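Local structure of isocitrate dehydrogenase [NAD] subunit 2, mitochondrial (Saccharomyces cerevisiae, 3BLX) at residues 17-22 and 50-55; 23-28 and 78-83; 41-46 and 348-353; 108-113 and 270-275. The protein catalyses the NAD-dependent oxidative decarboxylation of isocitrate to 2-oxoglutarate in the citric acid cycle, and also binds the 5'-untranslated leaders of mitochondrial mRNAs. All coordinates share one frame; numbering follows the deposited sequence.

Contact 1: residues 17-22 and 50-55; sequences PSTGKY and PIEWES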
loop_
_atom_site.group_PDB
_atom_site.type_symbol
_atom_site.label_atom_id
_atom_site.label_comp_id
_atom_site.label_asym_id
_atom_site.label_seq_id
_atom_site.Cartn_x
_atom_site.Cartn_y
_atom_site.Cartn_z
ATOM N N PRO B 17 22.440 17.408 -66.689
ATOM C CA PRO B 17 23.079 18.119 -67.805
ATOM C C PRO B 17 23.498 17.175 -68.936
ATOM O O PRO B 17 23.372 17.523 -70.116
ATOM C CB PRO B 17 24.320 18.742 -67.154
ATOM C CG PRO B 17 23.940 18.929 -65.722
ATOM C CD PRO B 17 23.031 17.773 -65.385
ATOM N N SER B 18 23.975 15.988 -68.567
ATOM C CA SER B 18 24.464 15.011 -69.538
ATOM C C SER B 18 23.393 14.034 -70.031
ATOM O O SER B 18 23.117 13.975 -71.236
ATOM C CB SER B 18 25.647 14.239 -68.956
ATOM O OG SER B 18 25.285 13.622 -67.732
ATOM N N THR B 19 22.796 13.272 -69.106
ATOM C CA THR B 19 21.859 12.191 -69.457
ATOM C C THR B 19 20.484 12.678 -69.970
ATOM O O THR B 19 19.771 11.934 -70.659
ATOM C CB THR B 19 21.646 11.195 -68.271
ATOM O OG1 THR B 19 22.867 11.029 -67.545
ATOM C CG2 THR B 19 21.181 9.831 -68.780
ATOM N N GLY B 20 20.122 13.920 -69.645
ATOM C CA GLY B 20 18.805 14.442 -69.983
ATOM C C GLY B 20 17.747 13.762 -69.135
ATOM O O GLY B 20 16.580 13.676 -69.515
ATOM N N LYS B 21 18.182 13.269 -67.979
ATOM C CA LYS B 21 17.332 12.520 -67.069
ATOM C C LYS B 21 17.349 13.163 -65.685
ATOM O O LYS B 21 18.418 13.453 -65.144
ATOM C CB LYS B 21 17.829 11.078 -66.954
ATOM C CG LYS B 21 17.517 10.184 -68.145
ATOM C CD LYS B 21 17.778 8.717 -67.802
ATOM C CE LYS B 21 17.132 7.779 -68.817
ATOM N NZ LYS B 21 17.036 6.363 -68.340
ATOM N N TYR B 22 16.163 13.379 -65.118
ATOM C CA TYR B 22 16.024 13.935 -63.772
ATOM C C TYR B 22 16.537 12.976 -62.699
ATOM O O TYR B 22 16.287 11.769 -62.760
ATOM C CB TYR B 22 14.558 14.252 -63.483
ATOM C CG TYR B 22 13.986 15.378 -64.301
ATOM C CD1 TYR B 22 13.212 15.121 -65.433
ATOM C CD2 TYR B 22 14.204 16.697 -63.939
ATOM C CE1 TYR B 22 12.680 16.149 -66.178
ATOM C CE2 TYR B 22 13.677 17.733 -64.680
ATOM C CZ TYR B 22 12.920 17.454 -65.799
ATOM O OH TYR B 22 12.394 18.489 -66.536
ATOM N N PRO B 50 12.127 10.132 -68.035
ATOM C CA PRO B 50 13.384 10.872 -67.823
ATOM C C PRO B 50 13.906 10.847 -66.384
ATOM O O PRO B 50 14.121 11.908 -65.810
ATOM C CB PRO B 50 13.005 12.314 -68.179
ATOM C CG PRO B 50 11.726 12.211 -68.946
ATOM C CD PRO B 50 11.022 11.012 -68.444
ATOM N N ILE B 51 14.128 9.664 -65.823
ATOM C CA ILE B 51 14.500 9.549 -64.416
ATOM C C ILE B 51 15.583 8.496 -64.154
ATOM O O ILE B 51 15.477 7.345 -64.592
ATOM C CB ILE B 51 13.253 9.246 -63.535
ATOM C CG1 ILE B 51 12.252 10.395 -63.607
ATOM C CG2 ILE B 51 13.650 8.985 -62.083
ATOM C CD1 ILE B 51 10.919 10.055 -63.035
ATOM N N GLU B 52 16.627 8.911 -63.441
ATOM C CA GLU B 52 17.640 8.002 -62.927
ATOM C C GLU B 52 17.549 7.989 -61.398
ATOM O O GLU B 52 17.500 9.042 -60.761
ATOM C CB GLU B 52 19.035 8.444 -63.382
ATOM C CG GLU B 52 19.400 9.858 -62.957
ATOM C CD GLU B 52 20.707 10.345 -63.550
ATOM O OE1 GLU B 52 20.950 10.112 -64.759
ATOM O OE2 GLU B 52 21.481 10.972 -62.799
ATOM N N TRP B 53 17.525 6.796 -60.815
ATOM C CA TRP B 53 17.379 6.651 -59.375
ATOM C C TRP B 53 18.660 6.936 -58.585
ATOM O O TRP B 53 19.633 7.433 -59.135
ATOM C CB TRP B 53 16.864 5.259 -59.071
ATOM C CG TRP B 53 15.597 4.948 -59.822
ATOM C CD1 TRP B 53 15.409 3.965 -60.749
ATOM C CD2 TRP B 53 14.341 5.639 -59.713
ATOM N NE1 TRP B 53 14.116 3.991 -61.215
ATOM C CE2 TRP B 53 13.441 5.008 -60.595
ATOM C CE3 TRP B 53 13.888 6.725 -58.947
ATOM C CZ2 TRP B 53 12.121 5.420 -60.730
ATOM C CZ3 TRP B 53 12.576 7.127 -59.086
ATOM C CH2 TRP B 53 11.709 6.479 -59.968
ATOM N N GLU B 54 18.649 6.627 -57.292
ATOM C CA GLU B 54 19.773 6.934 -56.418
ATOM C C GLU B 54 19.488 6.444 -55.007
ATOM O O GLU B 54 19.531 7.215 -54.062
ATOM C CB GLU B 54 20.040 8.444 -56.402
ATOM C CG GLU B 54 21.352 8.852 -55.721
ATOM C CD GLU B 54 21.711 10.327 -55.930
ATOM O OE1 GLU B 54 21.143 10.962 -56.847
ATOM O OE2 GLU B 54 22.570 10.850 -55.180
ATOM N N SER B 55 19.206 5.157 -54.870
ATOM C CA SER B 55 18.735 4.599 -53.605
ATOM C C SER B 55 19.488 5.112 -52.380
ATOM O O SER B 55 20.711 5.032 -52.323
ATOM C CB SER B 55 18.753 3.069 -53.655
ATOM O OG SER B 55 19.892 2.598 -54.348
#
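Tyr22 and Ile51 pair as neighbouring strand residues in a small parallel sheet of strands 22-23 and 51-52, and the backbone does most of the work. The carbonyl of Pro50 accepts the amide of Tyr22 (Tyr22 N to Pro50 O, 2.6 Å), with the donor standing above the carbonyl plane, 40° out of it. One step on, Glu52 N reaches Tyr22 O at 3.0 Å in a straighter bond, 162° at the hydrogen. The two bonds grip Tyr22 from both its N-H and its C=O, as parallel pairing requires. A CA-H...O contact, Ile51 CA to Tyr22 O at 3.3 Å, lies beside the second bond.

The apolar part is a side-by-side pairing of Tyr22 and Pro50, which point the same way. Tyr22 CD1 meets Pro50 CB at 3.9 Å, while Pro50 O sits at the ring's edge, near its plane. With CG of Tyr22 anti to its carbonyl carbon (chi1 -68°), the ring starts out beside the backbone N, on the Pro50 side.

The Glu52 carboxylate lies loosely against its neighbours: Glu52 OE1 is 3.9 Å from the aliphatic Lys21 CB and 3.5 Å from Thr19 OG1 without bonding it. The Thr19 hydroxyl pairs with Asn16 instead, and Lys21 NZ stays 6.5 Å from Glu52 OE1.

The chemistry is thus that of a short surface sheet closed by main-chain bonds, to which the charged side chains probably add only long-range attraction.

Contact 2: residues 23-28 and 78-83; sequences TVSFIE and TKNLVA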
loop_
_atom_site.group_PDB
_atom_site.type_symbol
_atom_site.label_atom_id
_atom_site.label_comp_id
_atom_site.label_asym_id
_atom_site.label_seq_id
_atom_site.Cartn_x
_atom_site.Cartn_y
_atom_site.Cartn_z
ATOM N N THR B 23 17.247 13.518 -61.712
ATOM C CA THR B 23 17.697 12.730 -60.568
ATOM C C THR B 23 16.612 12.638 -59.487
ATOM O O THR B 23 16.064 13.657 -59.064
ATOM C CB THR B 23 18.986 13.319 -59.959
ATOM O OG1 THR B 23 18.983 14.747 -60.113
ATOM C CG2 THR B 23 20.206 12.752 -60.658
ATOM N N VAL B 24 16.310 11.417 -59.049
ATOM C CA VAL B 24 15.309 11.160 -58.012
ATOM C C VAL B 24 15.784 10.157 -56.936
ATOM O O VAL B 24 16.013 8.986 -57.235
ATOM C CB VAL B 24 14.007 10.635 -58.644
ATOM C CG1 VAL B 24 13.036 10.185 -57.566
ATOM C CG2 VAL B 24 13.375 11.691 -59.529
ATOM N N SER B 25 15.917 10.610 -55.688
ATOM C CA SER B 25 16.330 9.731 -54.592
ATOM C C SER B 25 15.309 8.621 -54.430
ATOM O O SER B 25 14.156 8.796 -54.784
ATOM C CB SER B 25 16.455 10.520 -53.293
ATOM O OG SER B 25 17.389 11.575 -53.399
ATOM N N PHE B 26 15.712 7.472 -53.907
ATOM C CA PHE B 26 14.733 6.415 -53.717
ATOM C C PHE B 26 14.355 6.051 -52.267
ATOM O O PHE B 26 13.304 6.462 -51.783
ATOM C CB PHE B 26 15.089 5.175 -54.509
ATOM C CG PHE B 26 13.890 4.447 -55.013
ATOM C CD1 PHE B 26 13.455 4.628 -56.307
ATOM C CD2 PHE B 26 13.166 3.612 -54.181
ATOM C CE1 PHE B 26 12.336 3.973 -56.775
ATOM C CE2 PHE B 26 12.038 2.957 -54.640
ATOM C CZ PHE B 26 11.624 3.137 -55.942
ATOM N N ILE B 27 15.190 5.283 -51.576
ATOM C CA ILE B 27 14.807 4.742 -50.272
ATOM C C ILE B 27 13.837 3.617 -50.510
ATOM O O ILE B 27 12.640 3.798 -50.401
ATOM C CB ILE B 27 14.099 5.760 -49.343
ATOM C CG1 ILE B 27 14.825 7.099 -49.321
ATOM C CG2 ILE B 27 13.935 5.176 -47.922
ATOM C CD1 ILE B 27 14.108 8.158 -48.547
ATOM N N GLU B 28 14.360 2.448 -50.834
ATOM C CA GLU B 28 13.520 1.309 -51.128
ATOM C C GLU B 28 12.879 0.748 -49.876
ATOM O O GLU B 28 11.900 0.014 -49.954
ATOM C CB GLU B 28 14.332 0.232 -51.854
ATOM C CG GLU B 28 15.110 0.787 -53.041
ATOM C CD GLU B 28 15.579 -0.282 -54.011
ATOM O OE1 GLU B 28 15.419 -1.486 -53.701
ATOM O OE2 GLU B 28 16.110 0.094 -55.081
ATOM N N THR B 78 18.419 16.531 -50.467
ATOM C CA THR B 78 18.463 17.996 -50.502
ATOM C C THR B 78 18.829 18.476 -51.902
ATOM O O THR B 78 18.397 19.544 -52.355
ATOM C CB THR B 78 19.495 18.571 -49.511
ATOM O OG1 THR B 78 19.181 18.149 -48.179
ATOM C CG2 THR B 78 19.506 20.099 -49.573
ATOM N N LYS B 79 19.634 17.671 -52.582
ATOM C CA LYS B 79 20.106 18.006 -53.914
ATOM C C LYS B 79 19.062 17.701 -54.975
ATOM O O LYS B 79 18.833 18.512 -55.863
ATOM C CB LYS B 79 21.383 17.234 -54.234
ATOM C CG LYS B 79 21.887 17.437 -55.669
ATOM C CD LYS B 79 22.547 16.167 -56.218
ATOM C CE LYS B 79 23.512 15.544 -55.205
ATOM N NZ LYS B 79 23.801 14.109 -55.515
ATOM N N ASN B 80 18.446 16.525 -54.890
ATOM C CA ASN B 80 17.481 16.087 -55.899
ATOM C C ASN B 80 16.117 16.763 -55.778
ATOM O O ASN B 80 15.395 16.901 -56.771
ATOM C CB ASN B 80 17.304 14.576 -55.841
ATOM C CG ASN B 80 18.572 13.836 -56.174
ATOM O OD1 ASN B 80 19.509 14.406 -56.729
ATOM N ND2 ASN B 80 18.612 12.557 -55.834
ATOM N N LEU B 81 15.773 17.172 -54.556
ATOM C CA LEU B 81 14.524 17.889 -54.261
ATOM C C LEU B 81 13.278 16.992 -54.312
ATOM O O LEU B 81 12.163 17.446 -54.019
ATOM C CB LEU B 81 14.346 19.108 -55.175
ATOM C CG LEU B 81 15.408 20.210 -55.141
ATOM C CD1 LEU B 81 14.936 21.410 -55.941
ATOM C CD2 LEU B 81 15.768 20.626 -53.714
ATOM N N VAL B 82 13.477 15.728 -54.686
ATOM C CA VAL B 82 12.395 14.753 -54.720
ATOM C C VAL B 82 12.878 13.386 -54.271
ATOM O O VAL B 82 14.025 13.021 -54.528
ATOM C CB VAL B 82 11.796 14.635 -56.116
ATOM C CG1 VAL B 82 10.919 13.424 -56.212
ATOM C CG2 VAL B 82 10.989 15.856 -56.415
ATOM N N ALA B 83 12.008 12.647 -53.585
ATOM C CA ALA B 83 12.290 11.278 -53.155
ATOM C C ALA B 83 11.023 10.453 -53.248
ATOM O O ALA B 83 9.925 11.002 -53.231
ATOM C CB ALA B 83 12.817 11.252 -51.737
#
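Asn80, the last residue of helix 71-80, turns its amide into the strand-and-loop segment 23-28 and makes the side-chain hydrogen bonds of this contact. Asn80 ND2 donates to Ser25 OG at 2.9 Å, the hydroxyl lying 30° out of the amide plane; Asn80 OD1, at the other end of the group, takes a weak bond from Thr23 OG1 at 3.4 Å. The Asn80 and Thr23 side chains cross at about a right angle. CG of Asn80 is anti to the carbonyl carbon (chi1 -63°), and from there the amide spans Thr23 to Ser25, with Asn80 CB 3.6 Å from Thr23 O. ND2 also bonds Glu54 OE1, and Ser25 OG bonds Ser76 OG of the same helix, which would help hold both groups in their rotation.

Leu81, with positive phi, breaks the helix and carries the chain over into strand 82-85. There Val82 O accepts Ser25 N (3.3 Å, 141° at the hydrogen). Val82 CG1 meets Val24 CG1 at 4.1 Å, the two valines crossing obliquely, and Met305 of helix 296-309 packs on both.

Ala83 ends the walk: Ala83 CB lies 4.0 Å from Ser25 CB, and the CA-H of Ala83 leans on Ser25 O, with CA 3.5 Å from that oxygen. Its backbone, meanwhile, is bonded to Ser275 on the neighbouring strand.

The buried Asn80 amide is held firmly at its nitrogen and only weakly at its oxygen, tying the helix end to the chain after strand 22-23, while the valines pack together against helix 296-309.

Contact 3: residues 41-46 and 348-353; sequences KKIFSA and EAVIKR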
loop_
_atom_site.group_PDB
_atom_site.type_symbol
_atom_site.label_atom_id
_atom_site.label_comp_id
_atom_site.label_asym_id
_atom_site.label_seq_id
_atom_site.Cartn_x
_atom_site.Cartn_y
_atom_site.Cartn_z
ATOM N N LYS B 41 10.609 0.607 -60.906
ATOM C CA LYS B 41 11.696 0.888 -61.830
ATOM C C LYS B 41 11.445 0.245 -63.207
ATOM O O LYS B 41 11.719 0.850 -64.249
ATOM C CB LYS B 41 13.024 0.413 -61.226
ATOM C CG LYS B 41 13.424 1.138 -59.945
ATOM C CD LYS B 41 14.644 0.502 -59.272
ATOM C CE LYS B 41 15.178 1.404 -58.163
ATOM N NZ LYS B 41 16.576 1.107 -57.768
ATOM N N LYS B 42 10.904 -0.972 -63.201
ATOM C CA LYS B 42 10.597 -1.709 -64.429
ATOM C C LYS B 42 9.464 -1.076 -65.244
ATOM O O LYS B 42 9.364 -1.283 -66.457
ATOM C CB LYS B 42 10.240 -3.168 -64.109
ATOM C CG LYS B 42 11.407 -4.028 -63.617
ATOM C CD LYS B 42 11.019 -5.512 -63.496
ATOM C CE LYS B 42 12.201 -6.359 -63.046
ATOM N NZ LYS B 42 11.843 -7.802 -62.968
ATOM N N ILE B 43 8.600 -0.327 -64.567
ATOM C CA ILE B 43 7.483 0.351 -65.213
ATOM C C ILE B 43 7.882 1.771 -65.588
ATOM O O ILE B 43 7.262 2.396 -66.436
ATOM C CB ILE B 43 6.256 0.377 -64.297
ATOM C CG1 ILE B 43 5.824 -1.046 -63.958
ATOM C CG2 ILE B 43 5.107 1.096 -64.933
ATOM C CD1 ILE B 43 4.463 -1.122 -63.295
ATOM N N PHE B 44 8.933 2.279 -64.958
ATOM C CA PHE B 44 9.423 3.615 -65.268
ATOM C C PHE B 44 10.398 3.534 -66.439
ATOM O O PHE B 44 10.489 4.457 -67.255
ATOM C CB PHE B 44 10.073 4.268 -64.033
ATOM C CG PHE B 44 9.166 5.241 -63.296
ATOM C CD1 PHE B 44 7.849 4.914 -63.009
ATOM C CD2 PHE B 44 9.639 6.474 -62.878
ATOM C CE1 PHE B 44 7.026 5.801 -62.337
ATOM C CE2 PHE B 44 8.813 7.358 -62.205
ATOM C CZ PHE B 44 7.508 7.017 -61.941
ATOM N N SER B 45 11.116 2.417 -66.520
ATOM C CA SER B 45 12.006 2.159 -67.650
ATOM C C SER B 45 11.177 1.783 -68.881
ATOM O O SER B 45 11.391 2.320 -69.970
ATOM C CB SER B 45 13.014 1.051 -67.315
ATOM O OG SER B 45 14.062 0.988 -68.275
ATOM N N ALA B 46 10.215 0.882 -68.690
ATOM C CA ALA B 46 9.346 0.408 -69.771
ATOM C C ALA B 46 8.436 1.471 -70.392
ATOM O O ALA B 46 7.933 1.281 -71.496
ATOM C CB ALA B 46 8.515 -0.780 -69.301
ATOM N N GLU B 348 4.250 -6.639 -65.263
ATOM C CA GLU B 348 4.274 -6.667 -66.727
ATOM C C GLU B 348 2.860 -6.642 -67.287
ATOM O O GLU B 348 2.644 -6.154 -68.385
ATOM C CB GLU B 348 5.079 -7.861 -67.251
ATOM C CG GLU B 348 4.748 -9.178 -66.556
ATOM C CD GLU B 348 5.905 -10.164 -66.590
ATOM O OE1 GLU B 348 5.734 -11.317 -66.120
ATOM O OE2 GLU B 348 6.985 -9.774 -67.083
ATOM N N ALA B 349 1.893 -7.138 -66.514
ATOM C CA ALA B 349 0.484 -7.007 -66.883
ATOM C C ALA B 349 0.140 -5.542 -67.044
ATOM O O ALA B 349 -0.719 -5.181 -67.839
ATOM C CB ALA B 349 -0.412 -7.649 -65.842
ATOM N N VAL B 350 0.832 -4.704 -66.282
ATOM C CA VAL B 350 0.681 -3.258 -66.356
ATOM C C VAL B 350 1.482 -2.722 -67.520
ATOM O O VAL B 350 1.031 -1.826 -68.222
ATOM C CB VAL B 350 1.135 -2.573 -65.025
ATOM C CG1 VAL B 350 1.553 -1.108 -65.245
ATOM C CG2 VAL B 350 0.048 -2.677 -63.964
ATOM N N ILE B 351 2.679 -3.264 -67.729
ATOM C CA ILE B 351 3.515 -2.833 -68.852
ATOM C C ILE B 351 2.816 -3.152 -70.179
ATOM O O ILE B 351 3.069 -2.500 -71.197
ATOM C CB ILE B 351 4.929 -3.481 -68.827
ATOM C CG1 ILE B 351 5.586 -3.327 -67.452
ATOM C CG2 ILE B 351 5.822 -2.865 -69.898
ATOM C CD1 ILE B 351 6.945 -3.996 -67.336
ATOM N N LYS B 352 1.932 -4.157 -70.148
ATOM C CA LYS B 352 1.118 -4.549 -71.304
ATOM C C LYS B 352 0.313 -3.362 -71.823
ATOM O O LYS B 352 0.504 -2.915 -72.954
ATOM C CB LYS B 352 0.152 -5.694 -70.951
ATOM C CG LYS B 352 0.796 -7.071 -70.784
ATOM C CD LYS B 352 1.640 -7.456 -71.996
ATOM C CE LYS B 352 2.362 -8.785 -71.777
ATOM N NZ LYS B 352 3.253 -9.131 -72.929
ATOM N N ARG B 353 -0.590 -2.857 -70.986
ATOM C CA ARG B 353 -1.425 -1.716 -71.355
ATOM C C ARG B 353 -0.745 -0.378 -71.057
ATOM O O ARG B 353 -1.380 0.669 -71.034
ATOM C CB ARG B 353 -2.797 -1.797 -70.682
ATOM C CG ARG B 353 -2.783 -2.337 -69.290
ATOM C CD ARG B 353 -2.873 -3.859 -69.253
ATOM N NE ARG B 353 -4.235 -4.334 -69.017
ATOM C CZ ARG B 353 -4.564 -5.597 -68.733
ATOM N NH1 ARG B 353 -3.628 -6.538 -68.639
ATOM N NH2 ARG B 353 -5.838 -5.922 -68.534
#
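Ile43 sends its CD1 against CG1 of Val350, 3.5 Å away, the two side chains crossing at about a right angle. Lower on the same isoleucine, CG1 lies 4.2 Å from CG1 of Ile351. That second isoleucine straddles the facing helical turn with both branches: CG2 reaches the methyl CB of Ala46 at 3.5 Å, and CD1 lies 3.7 Å from Lys42 O. Ile351 holds CG2 anti to its backbone N and CG1 anti to its carbonyl carbon (chi1 -50°), which sets CG2 against Ala46 and sends the CG1-CD1 branch toward Ile43 and the Lys42 carbonyl, a turn earlier.

The backbones behind this layer run nearly parallel, the segment axes 9.9 Å apart and inclined at 19°. Within each segment ordinary helical bonding supports the side chains: Ala46 N reaches Lys42 O at 3.2 Å, and Lys352 N reaches Glu348 O at 2.8 Å. Further out, Ile318 of helix 312-326 packs on Ile43, Ile326 of the same helix packs on Val350, and Leu299 of helix 296-309 also touches Ile43.

An alanine at Ile43 is likely to leave Val350 CG1 without its nearest partner and open a gap between the two helices.

Lys42 NZ and Glu348 OE2, opposite in charge, remain 6.7 Å apart. Between these segments the joint is made mainly by methyl and methylene groups, a dispersive packing with little directionality.

Contact 4: residues 108-113 and 270-275; sequences GLFANV and IGHKIS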
loop_
_atom_site.group_PDB
_atom_site.type_symbol
_atom_site.label_atom_id
_atom_site.label_comp_id
_atom_site.label_asym_id
_atom_site.label_seq_id
_atom_site.Cartn_x
_atom_site.Cartn_y
_atom_site.Cartn_z
ATOM N N GLY B 108 11.780 19.873 -43.863
ATOM C CA GLY B 108 10.830 20.965 -43.833
ATOM C C GLY B 108 9.495 20.618 -44.455
ATOM O O GLY B 108 8.876 21.476 -45.103
ATOM N N LEU B 109 9.056 19.369 -44.266
ATOM C CA LEU B 109 7.777 18.905 -44.801
ATOM C C LEU B 109 6.615 19.354 -43.927
ATOM O O LEU B 109 6.520 18.961 -42.776
ATOM C CB LEU B 109 7.770 17.387 -44.931
ATOM C CG LEU B 109 9.007 16.790 -45.585
ATOM C CD1 LEU B 109 8.870 15.288 -45.662
ATOM C CD2 LEU B 109 9.257 17.380 -46.969
ATOM N N PHE B 110 5.722 20.162 -44.478
ATOM C CA PHE B 110 4.686 20.766 -43.664
ATOM C C PHE B 110 3.290 20.255 -44.025
ATOM O O PHE B 110 2.374 20.316 -43.208
ATOM C CB PHE B 110 4.769 22.297 -43.742
ATOM C CG PHE B 110 4.576 22.832 -45.123
ATOM C CD1 PHE B 110 3.299 23.032 -45.625
ATOM C CD2 PHE B 110 5.665 23.108 -45.931
ATOM C CE1 PHE B 110 3.114 23.505 -46.918
ATOM C CE2 PHE B 110 5.483 23.590 -47.225
ATOM C CZ PHE B 110 4.209 23.787 -47.717
ATOM N N ALA B 111 3.124 19.743 -45.237
ATOM C CA ALA B 111 1.803 19.292 -45.686
ATOM C C ALA B 111 1.828 17.846 -46.107
ATOM O O ALA B 111 2.762 17.401 -46.765
ATOM C CB ALA B 111 1.310 20.145 -46.823
ATOM N N ASN B 112 0.791 17.118 -45.726
ATOM C CA ASN B 112 0.620 15.726 -46.110
ATOM C C ASN B 112 -0.622 15.630 -46.993
ATOM O O ASN B 112 -1.703 15.961 -46.548
ATOM C CB ASN B 112 0.467 14.848 -44.856
ATOM C CG ASN B 112 0.377 13.357 -45.169
ATOM O OD1 ASN B 112 -0.656 12.719 -44.956
ATOM N ND2 ASN B 112 1.462 12.797 -45.672
ATOM N N VAL B 113 -0.457 15.201 -48.244
ATOM C CA VAL B 113 -1.577 15.073 -49.171
ATOM C C VAL B 113 -2.029 13.631 -49.270
ATOM O O VAL B 113 -1.241 12.772 -49.602
ATOM C CB VAL B 113 -1.188 15.566 -50.539
ATOM C CG1 VAL B 113 -2.369 15.476 -51.483
ATOM C CG2 VAL B 113 -0.665 16.988 -50.415
ATOM N N ILE B 270 4.794 17.333 -48.568
ATOM C CA ILE B 270 5.302 18.471 -49.314
ATOM C C ILE B 270 6.051 19.429 -48.410
ATOM O O ILE B 270 5.530 19.823 -47.369
ATOM C CB ILE B 270 4.170 19.221 -50.065
ATOM C CG1 ILE B 270 3.813 18.486 -51.362
ATOM C CG2 ILE B 270 4.588 20.622 -50.411
ATOM C CD1 ILE B 270 3.223 17.117 -51.152
ATOM N N GLY B 271 7.281 19.773 -48.797
ATOM C CA GLY B 271 8.029 20.830 -48.142
ATOM C C GLY B 271 8.263 22.028 -49.044
ATOM O O GLY B 271 7.901 22.006 -50.210
ATOM N N HIS B 272 8.888 23.069 -48.505
ATOM C CA HIS B 272 9.133 24.292 -49.264
ATOM C C HIS B 272 9.934 24.020 -50.537
ATOM O O HIS B 272 9.676 24.627 -51.589
ATOM C CB HIS B 272 9.821 25.355 -48.396
ATOM C CG HIS B 272 8.873 26.160 -47.550
ATOM N ND1 HIS B 272 8.025 27.113 -48.079
ATOM C CD2 HIS B 272 8.650 26.162 -46.210
ATOM C CE1 HIS B 272 7.322 27.663 -47.103
ATOM N NE2 HIS B 272 7.683 27.106 -45.959
ATOM N N LYS B 273 10.890 23.098 -50.452
ATOM C CA LYS B 273 11.652 22.711 -51.633
ATOM C C LYS B 273 11.637 21.198 -51.871
ATOM O O LYS B 273 11.393 20.744 -52.991
ATOM C CB LYS B 273 13.082 23.251 -51.553
ATOM C CG LYS B 273 13.751 23.049 -50.205
ATOM C CD LYS B 273 15.253 23.322 -50.280
ATOM C CE LYS B 273 15.965 22.875 -49.006
ATOM N NZ LYS B 273 17.444 22.892 -49.165
ATOM N N ILE B 274 11.885 20.420 -50.819
ATOM C CA ILE B 274 11.873 18.956 -50.937
ATOM C C ILE B 274 10.449 18.406 -50.828
ATOM O O ILE B 274 9.590 19.029 -50.212
ATOM C CB ILE B 274 12.762 18.260 -49.858
ATOM C CG1 ILE B 274 14.197 18.803 -49.857
ATOM C CG2 ILE B 274 12.800 16.771 -50.066
ATOM C CD1 ILE B 274 14.457 19.849 -48.776
ATOM N N SER B 275 10.200 17.250 -51.436
ATOM C CA SER B 275 8.914 16.563 -51.315
ATOM C C SER B 275 9.096 15.063 -51.432
ATOM O O SER B 275 9.688 14.573 -52.380
ATOM C CB SER B 275 7.925 17.041 -52.384
ATOM O OG SER B 275 7.450 18.342 -52.106
#
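A classic beta bulge marks the pairing of strand 109-117 with the antiparallel strand 266-271 in the large mixed sheet: Phe110 and Ala111 together face Ile270. The carbonyl of Ile270 accepts both amides, Phe110 N at 2.9 Å and Ala111 N at 3.2 Å, the latter in the carbonyl plane. In return Ile270 N donates to Ala111 O at 2.7 Å. Phe110 supplies the extra residue, its psi of -22° folding the strand so that both N-H groups converge.

The Phe110 ring, its CG lodged between backbone N and carbonyl carbon (chi1 61°), turns back over the bulge. Ile270 O lies over one ring face, Phe110 CZ meets Ile270 CG2 at 4.2 Å, and Phe110 CE2 sits over the ring of the poorly ordered His272. Beyond, Val113 CG2 touches Ile270 CD1 at 4.0 Å, with Tyr171 of helix 162-178 against both; Leu109 CD2 reaches Gly271 N at 3.6 Å.

A serine in place of Phe110 would probably uncover the Ile270 carbonyl and take away the ring edge that CG2 of Ile270 packs against.

Doubly bonded and roofed by a ring, Ile270 O is well satisfied inside the core; the partner strand 109-117 runs on to Arg114, a probable substrate-binding residue.

Contacts 2 and 4 are buried and reach the same large sheet: strand 82-85 of contact 2 lies beside strand 275-279, which begins at the end of contact 4, and Ala83 N meets Ser275 O there. Contacts 1 and 3 lie farther out, the first at the surface and the second partly buried. Helix 33-45 of contact 3 leads to strand 51-52 of contact 1, and Trp53 packs on Lys41 and Phe44. Contact 2 joins these neighbours, through Asn80 to Glu54 and through a Glu28-Lys41 salt bridge. Backbone bonding dominates contacts 1 and 4, side-chain amide and hydroxyl bonding distinguishes contact 2, and contact 3 is essentially apolar side-chain packing.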